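Local coordinates for protein yahD a copper inducible hydrolase (Lactococcus lactis subsp. lactis, PDB 3OG9) that probably acts as a hydrolase of the alpha/beta-hydrolase fold, is induced by copper, and binds D-malate in its pocket, at residues R59-R64 and A113-N118; E77-E82 and M136-F141. All blocks are in the same frame, centred on the assembly; numbering follows the deposited sequence. Where two conformers were deposited one is given.

How the contacts relate
Contacts 1 and 2 are neighbours, their centres about 7 Å apart, and their segments alternate along the chain. Two polar links join helix 111-121 of contact 1 to the loop 136-141 of contact 2: Asn114 OD1 lies 2.7 Å from Met136 N, and Asn118 ND2 lies 3.0 Å from Glu139 OE2, both probable hydrogen bonds. In addition, segment 59-64 packs on helix 76-97, with Phe61 CA 3.6 Å from Ser78 OG. Contact 1 binds D-malate directly through Arg59 and Asn114. Contact 2 borders the same pocket, since Met136 touches the ligand and the nearest atoms of the Leu138 side chain and the ligand are about 4 Å apart.

Contact 1 of 2, residues R59-R64 and A113-N118. With MLT (D-malate), chain C.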
loop_
_atom_site.group_PDB
_atom_site.type_symbol
_atom_site.label_atom_id
_atom_site.label_comp_id
_atom_site.label_asym_id
_atom_site.label_seq_id
_atom_site.Cartn_x
_atom_site.Cartn_y
_atom_site.Cartn_z
ATOM N N ARG A 59 10.484 -8.354 1.822
ATOM C CA ARG A 59 10.311 -6.887 1.677
ATOM C C ARG A 59 10.103 -6.549 0.208
ATOM O O ARG A 59 10.446 -7.348 -0.670
ATOM C CB ARG A 59 11.567 -6.121 2.143
ATOM C CG ARG A 59 11.752 -5.952 3.644
ATOM C CD ARG A 59 13.008 -5.110 3.933
ATOM N NE ARG A 59 12.934 -3.874 3.171
ATOM C CZ ARG A 59 12.303 -2.771 3.578
ATOM N NH1 ARG A 59 11.728 -2.720 4.767
ATOM N NH2 ARG A 59 12.247 -1.713 2.785
ATOM N N TYR A 60 9.588 -5.350 -0.067
ATOM C CA TYR A 60 9.425 -4.892 -1.456
ATOM C C TYR A 60 10.625 -4.188 -2.058
ATOM O O TYR A 60 10.730 -4.098 -3.280
ATOM C CB TYR A 60 8.187 -4.012 -1.600
ATOM C CG TYR A 60 6.941 -4.829 -1.496
ATOM C CD1 TYR A 60 6.451 -5.537 -2.598
ATOM C CD2 TYR A 60 6.284 -4.969 -0.249
ATOM C CE1 TYR A 60 5.314 -6.335 -2.476
ATOM C CE2 TYR A 60 5.138 -5.762 -0.135
ATOM C CZ TYR A 60 4.659 -6.417 -1.240
ATOM O OH TYR A 60 3.533 -7.209 -1.117
ATOM N N PHE A 61 11.532 -3.687 -1.231
ATOM C CA PHE A 61 12.727 -2.980 -1.746
ATOM C C PHE A 61 13.786 -2.973 -0.656
ATOM O O PHE A 61 13.491 -3.246 0.505
ATOM C CB PHE A 61 12.383 -1.539 -2.244
ATOM C CG PHE A 61 11.976 -0.613 -1.147
ATOM C CD1 PHE A 61 12.941 0.091 -0.417
ATOM C CD2 PHE A 61 10.645 -0.501 -0.782
ATOM C CE1 PHE A 61 12.586 0.920 0.642
ATOM C CE2 PHE A 61 10.272 0.342 0.298
ATOM C CZ PHE A 61 11.256 1.069 1.001
ATOM N N LYS A 62 15.029 -2.731 -1.047
ATOM C CA LYS A 62 16.165 -2.884 -0.125
ATOM C C LYS A 62 16.314 -1.697 0.817
ATOM O O LYS A 62 15.918 -0.571 0.482
ATOM C CB LYS A 62 17.451 -3.035 -0.934
ATOM C CG LYS A 62 17.557 -4.373 -1.636
ATOM C CD LYS A 62 18.655 -4.342 -2.706
ATOM C CE LYS A 62 19.988 -4.816 -2.166
ATOM N NZ LYS A 62 20.665 -3.848 -1.265
ATOM N N LEU A 63 16.898 -1.965 1.987
ATOM C CA LEU A 63 17.339 -0.959 2.932
ATOM C C LEU A 63 18.829 -0.760 2.724
ATOM O O LEU A 63 19.465 -1.555 2.004
ATOM C CB LEU A 63 17.107 -1.426 4.379
ATOM C CG LEU A 63 15.606 -1.549 4.741
ATOM C CD1 LEU A 63 15.425 -2.071 6.156
ATOM C CD2 LEU A 63 14.847 -0.207 4.535
ATOM N N ARG A 64 19.383 0.255 3.387
ATOM C CA ARG A 64 20.801 0.617 3.212
ATOM C C ARG A 64 21.876 -0.002 4.165
ATOM O O ARG A 64 23.041 0.335 4.045
ATOM C CB ARG A 64 20.979 2.144 2.973
ATOM C CG ARG A 64 20.341 2.668 1.676
ATOM C CD ARG A 64 20.997 4.016 1.311
ATOM N NE ARG A 64 20.214 4.796 0.335
ATOM C CZ ARG A 64 20.278 4.633 -0.979
ATOM N NH1 ARG A 64 21.070 3.692 -1.501
ATOM N NH2 ARG A 64 19.531 5.418 -1.781
ATOM N N ALA A 113 2.270 -0.822 2.112
ATOM C CA ALA A 113 1.503 0.425 2.034
ATOM C C ALA A 113 2.377 1.543 1.423
ATOM O O ALA A 113 1.921 2.334 0.590
ATOM C CB ALA A 113 1.024 0.817 3.434
ATOM N N ASN A 114 3.642 1.576 1.831
ATOM C CA ASN A 114 4.613 2.570 1.367
ATOM C C ASN A 114 4.868 2.478 -0.114
ATOM O O ASN A 114 4.961 3.511 -0.810
ATOM C CB ASN A 114 5.935 2.388 2.162
ATOM C CG ASN A 114 5.756 2.729 3.616
ATOM O OD1 ASN A 114 4.782 3.390 3.952
ATOM N ND2 ASN A 114 6.692 2.304 4.490
ATOM N N VAL A 115 4.948 1.240 -0.590
ATOM C CA VAL A 115 5.210 0.934 -1.983
ATOM C C VAL A 115 4.008 1.297 -2.853
ATOM O O VAL A 115 4.172 1.890 -3.939
ATOM C CB VAL A 115 5.677 -0.544 -2.094
ATOM C CG1 VAL A 115 5.402 -1.174 -3.461
ATOM C CG2 VAL A 115 7.163 -0.607 -1.748
ATOM N N ALA A 116 2.810 0.967 -2.362
ATOM C CA ALA A 116 1.529 1.328 -3.045
ATOM C C ALA A 116 1.391 2.855 -3.194
ATOM O O ALA A 116 1.035 3.392 -4.271
ATOM C CB ALA A 116 0.334 0.764 -2.277
ATOM N N LEU A 117 1.667 3.535 -2.091
ATOM C CA LEU A 117 1.584 4.986 -2.027
ATOM C C LEU A 117 2.606 5.651 -2.933
ATOM O O LEU A 117 2.314 6.631 -3.622
ATOM C CB LEU A 117 1.793 5.435 -0.597
ATOM C CG LEU A 117 0.611 5.208 0.321
ATOM C CD1 LEU A 117 1.099 5.438 1.763
ATOM C CD2 LEU A 117 -0.560 6.131 -0.048
ATOM N N ASN A 118 3.805 5.085 -2.966
ATOM C CA ASN A 118 4.828 5.601 -3.868
ATOM C C ASN A 118 4.493 5.393 -5.361
ATOM O O ASN A 118 4.635 6.324 -6.156
ATOM C CB ASN A 118 6.192 5.005 -3.501
ATOM C CG ASN A 118 7.333 5.633 -4.295
ATOM O OD1 ASN A 118 7.712 5.130 -5.347
ATOM N ND2 ASN A 118 7.874 6.740 -3.788
HETATM C C1 MLT C . 9.753 0.517 4.842
HETATM O O1 MLT C . 10.809 -0.116 4.570
HETATM O O2 MLT C . 8.822 0.590 4.004
HETATM C C2 MLT C . 9.608 1.219 6.174
HETATM O O3 MLT C . 10.783 1.110 6.958
HETATM C C3 MLT C . 8.391 0.712 6.949
HETATM C C4 MLT C . 8.521 -0.723 7.402
HETATM O O4 MLT C . 8.029 -1.017 8.513
HETATM O O5 MLT C . 9.069 -1.634 6.727
#
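One carboxylate of a bound D-malate bridges loop 59-64 and helix 111-121, taking Arg59 on one oxygen and Asn114 on the other, while the direct contact between the segments rests, in the conformer given, on a single methyl group, Val115 CG2. That methyl lies 3.6 Å from Tyr60 CB and equally close to Phe61 CD2, meeting the phenylalanine ring at its edge, near the ring plane. Beside this apolar touch, the ligand is held from both segments. Arg59 NH1 and NH2 both donate to O1 of the malate, with NH1 to O1 at 2.8 Å, and the oxygen sits near the guanidinium plane, at its edge. From the helix, Asn114 ND2 donates to the other oxygen of that carboxylate, O2, also at 2.8 Å and nearly straight (165°). The bond of the amide oxygen to Met136 N helps to fix which end of Asn114 faces the ligand.

The guanidinium is itself positioned by its own loop. Arg59 bends at chi3 (52°), and NE and NH2 both reach Phe61 O, with NE to O at 2.8 Å and almost in line with the carbonyl. Leu63 CG covers one face of the group, 3.7 Å above its plane, whereas NH2 lies over one face of the Phe61 ring, offset toward the rim. The far end of Tyr60 is held by other residues: its hydroxyl is hydrogen-bonded to Ile48 O and His23 N, and its ring stacks with that of His23. Thr25 OG1 and Asn111 ND2 also hydrogen-bond the malate. Ser110 and His191, also in this pocket, fit with Asp160 the Ser-His-Asp pattern of alpha/beta hydrolases, consistent with a ligand-binding site beside a nucleophile elbow.

Contact 2 of 2, residues E77-E82 and M136-F141; sequences ESLDEE and MQLEDF
With CG anti to the backbone N (chi1 174°) and chi2 at 63°, Leu79 extends both methyls from its helix toward loop 136-141, where Leu138 (chi1 -64°, CG beside its own backbone N) presents CD1. The two side chains meet at an oblique angle, CD1 of Leu79 lying 3.8 Å from CD1 of Leu138. Leu79 CD2 is also near that methyl, at 3.9 Å, and lies 4.0 Å from Leu138 CB, so both methyls of Leu79 rest against CD1 of Leu138. These distances are those of ordinary apolar packing.

The Glu139 side chain crosses Leu79 at a slant, its OE2 lying 4.0 Å from Leu79 CD2. Its polar needs are met by other residues: Asn118 is the partner of OE2, while OE1 forms a salt bridge with Arg122. This pairing probably offsets the charge next to the methyl and holds the carboxylate in position. Asp80 OD1, 6.8 Å from Glu139 OE2, has its own salt-bridge partner in Lys124.

Around the leucine pair, Phe61 packs on Leu79, Phe74 on Leu138, and Asn114 and Asn118 of helix 111-121 touch Leu138 and Leu79 respectively. The contact thus joins the first turns of helix 76-97 to the loop between strands 129-133 and 151-156, with helix 111-121 touching both partners.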
loop_
_atom_site.group_PDB
_atom_site.type_symbol
_atom_site.label_atom_id
_atom_site.label_comp_id
_atom_site.label_asym_id
_atom_site.label_seq_id
_atom_site.Cartn_x
_atom_site.Cartn_y
_atom_site.Cartn_z
ATOM N N GLU A 77 17.202 3.434 -5.604
ATOM C CA GLU A 77 17.388 2.679 -6.849
ATOM C C GLU A 77 16.599 1.366 -6.824
ATOM O O GLU A 77 15.927 1.018 -7.807
ATOM C CB GLU A 77 18.866 2.445 -7.153
ATOM C CG GLU A 77 19.543 3.706 -7.746
ATOM C CD GLU A 77 20.968 3.460 -8.276
ATOM O OE1 GLU A 77 21.409 2.292 -8.375
ATOM O OE2 GLU A 77 21.645 4.460 -8.592
ATOM N N SER A 78 16.672 0.659 -5.698
ATOM C CA SER A 78 15.906 -0.571 -5.511
ATOM C C SER A 78 14.426 -0.265 -5.563
ATOM O O SER A 78 13.691 -0.983 -6.233
ATOM C CB SER A 78 16.257 -1.261 -4.194
ATOM O OG SER A 78 15.479 -2.430 -3.970
ATOM N N LEU A 79 14.000 0.777 -4.851
ATOM C CA LEU A 79 12.590 1.173 -4.840
ATOM C C LEU A 79 12.126 1.373 -6.260
ATOM O O LEU A 79 11.071 0.898 -6.657
ATOM C CB LEU A 79 12.356 2.441 -3.980
ATOM C CG LEU A 79 10.947 3.052 -3.996
ATOM C CD1 LEU A 79 9.922 2.071 -3.422
ATOM C CD2 LEU A 79 10.897 4.431 -3.312
ATOM N N ASP A 80 12.933 2.069 -7.052
ATOM C CA ASP A 80 12.533 2.359 -8.439
ATOM C C ASP A 80 12.461 1.070 -9.271
ATOM O O ASP A 80 11.471 0.845 -9.976
ATOM C CB ASP A 80 13.493 3.392 -9.061
ATOM C CG ASP A 80 13.076 3.796 -10.473
ATOM O OD1 ASP A 80 11.865 4.072 -10.707
ATOM O OD2 ASP A 80 13.973 3.791 -11.339
ATOM N N GLU A 81 13.467 0.199 -9.140
ATOM C CA GLU A 81 13.494 -1.051 -9.909
ATOM C C GLU A 81 12.313 -1.972 -9.540
ATOM O O GLU A 81 11.652 -2.548 -10.418
ATOM C CB GLU A 81 14.823 -1.788 -9.729
ATOM C CG GLU A 81 16.000 -1.057 -10.369
ATOM C CD GLU A 81 17.346 -1.378 -9.694
ATOM O OE1 GLU A 81 17.454 -2.416 -9.001
ATOM O OE2 GLU A 81 18.301 -0.582 -9.859
ATOM N N GLU A 82 12.038 -2.093 -8.240
ATOM C CA GLU A 82 11.020 -3.058 -7.777
ATOM C C GLU A 82 9.626 -2.541 -8.066
ATOM O O GLU A 82 8.712 -3.331 -8.362
ATOM C CB GLU A 82 11.167 -3.371 -6.291
ATOM C CG GLU A 82 12.460 -4.127 -5.957
ATOM C CD GLU A 82 12.549 -5.463 -6.683
ATOM O OE1 GLU A 82 11.580 -6.262 -6.674
ATOM O OE2 GLU A 82 13.600 -5.706 -7.302
ATOM N N MET A 136 4.049 5.764 5.130
ATOM C CA MET A 136 4.917 6.906 5.275
ATOM C C MET A 136 5.419 7.356 3.929
ATOM O O MET A 136 5.276 6.640 2.942
ATOM C CB MET A 136 6.111 6.529 6.156
ATOM C CG MET A 136 7.104 5.527 5.504
ATOM S SD MET A 136 8.188 4.812 6.755
ATOM C CE MET A 136 8.853 6.280 7.450
ATOM N N GLN A 137 6.027 8.550 3.894
ATOM C CA GLN A 137 6.725 9.001 2.691
ATOM C C GLN A 137 8.104 8.302 2.567
ATOM O O GLN A 137 8.894 8.340 3.505
ATOM C CB GLN A 137 6.880 10.533 2.742
ATOM C CG GLN A 137 7.499 11.095 1.494
ATOM C CD GLN A 137 7.950 12.501 1.641
ATOM O OE1 GLN A 137 8.865 12.802 2.428
ATOM N NE2 GLN A 137 7.329 13.393 0.874
ATOM N N LEU A 138 8.394 7.697 1.415
ATOM C CA LEU A 138 9.699 7.074 1.146
ATOM C C LEU A 138 10.752 8.046 0.546
ATOM O O LEU A 138 11.949 7.900 0.794
ATOM C CB LEU A 138 9.499 5.897 0.179
ATOM C CG LEU A 138 8.650 4.773 0.767
ATOM C CD1 LEU A 138 8.605 3.661 -0.225
ATOM C CD2 LEU A 138 9.255 4.308 2.125
ATOM N N GLU A 139 10.291 9.008 -0.253
ATOM C CA GLU A 139 11.163 9.948 -0.927
ATOM C C GLU A 139 10.418 11.259 -1.219
ATOM O O GLU A 139 9.180 11.287 -1.332
ATOM C CB GLU A 139 11.718 9.327 -2.232
ATOM C CG GLU A 139 10.629 8.675 -3.079
ATOM C CD GLU A 139 11.029 8.447 -4.536
ATOM O OE1 GLU A 139 12.152 8.910 -4.930
ATOM O OE2 GLU A 139 10.200 7.827 -5.277
ATOM N N ASP A 140 11.172 12.346 -1.338
ATOM C CA ASP A 140 10.600 13.620 -1.769
ATOM C C ASP A 140 10.963 13.793 -3.247
ATOM O O ASP A 140 12.120 13.575 -3.632
ATOM C CB ASP A 140 11.168 14.755 -0.918
ATOM C CG ASP A 140 10.407 16.074 -1.096
ATOM O OD1 ASP A 140 9.308 16.080 -1.701
ATOM O OD2 ASP A 140 10.912 17.112 -0.619
ATOM N N PHE A 141 9.979 14.144 -4.077
ATOM C CA PHE A 141 10.186 14.338 -5.518
ATOM C C PHE A 141 9.111 15.252 -6.101
ATOM O O PHE A 141 8.181 15.616 -5.403
ATOM C CB PHE A 141 10.212 12.997 -6.272
ATOM C CG PHE A 141 8.969 12.150 -6.071
ATOM C CD1 PHE A 141 7.976 12.105 -7.056
ATOM C CD2 PHE A 141 8.801 11.386 -4.906
ATOM C CE1 PHE A 141 6.823 11.327 -6.880
ATOM C CE2 PHE A 141 7.650 10.599 -4.723
ATOM C CZ PHE A 141 6.664 10.577 -5.703
#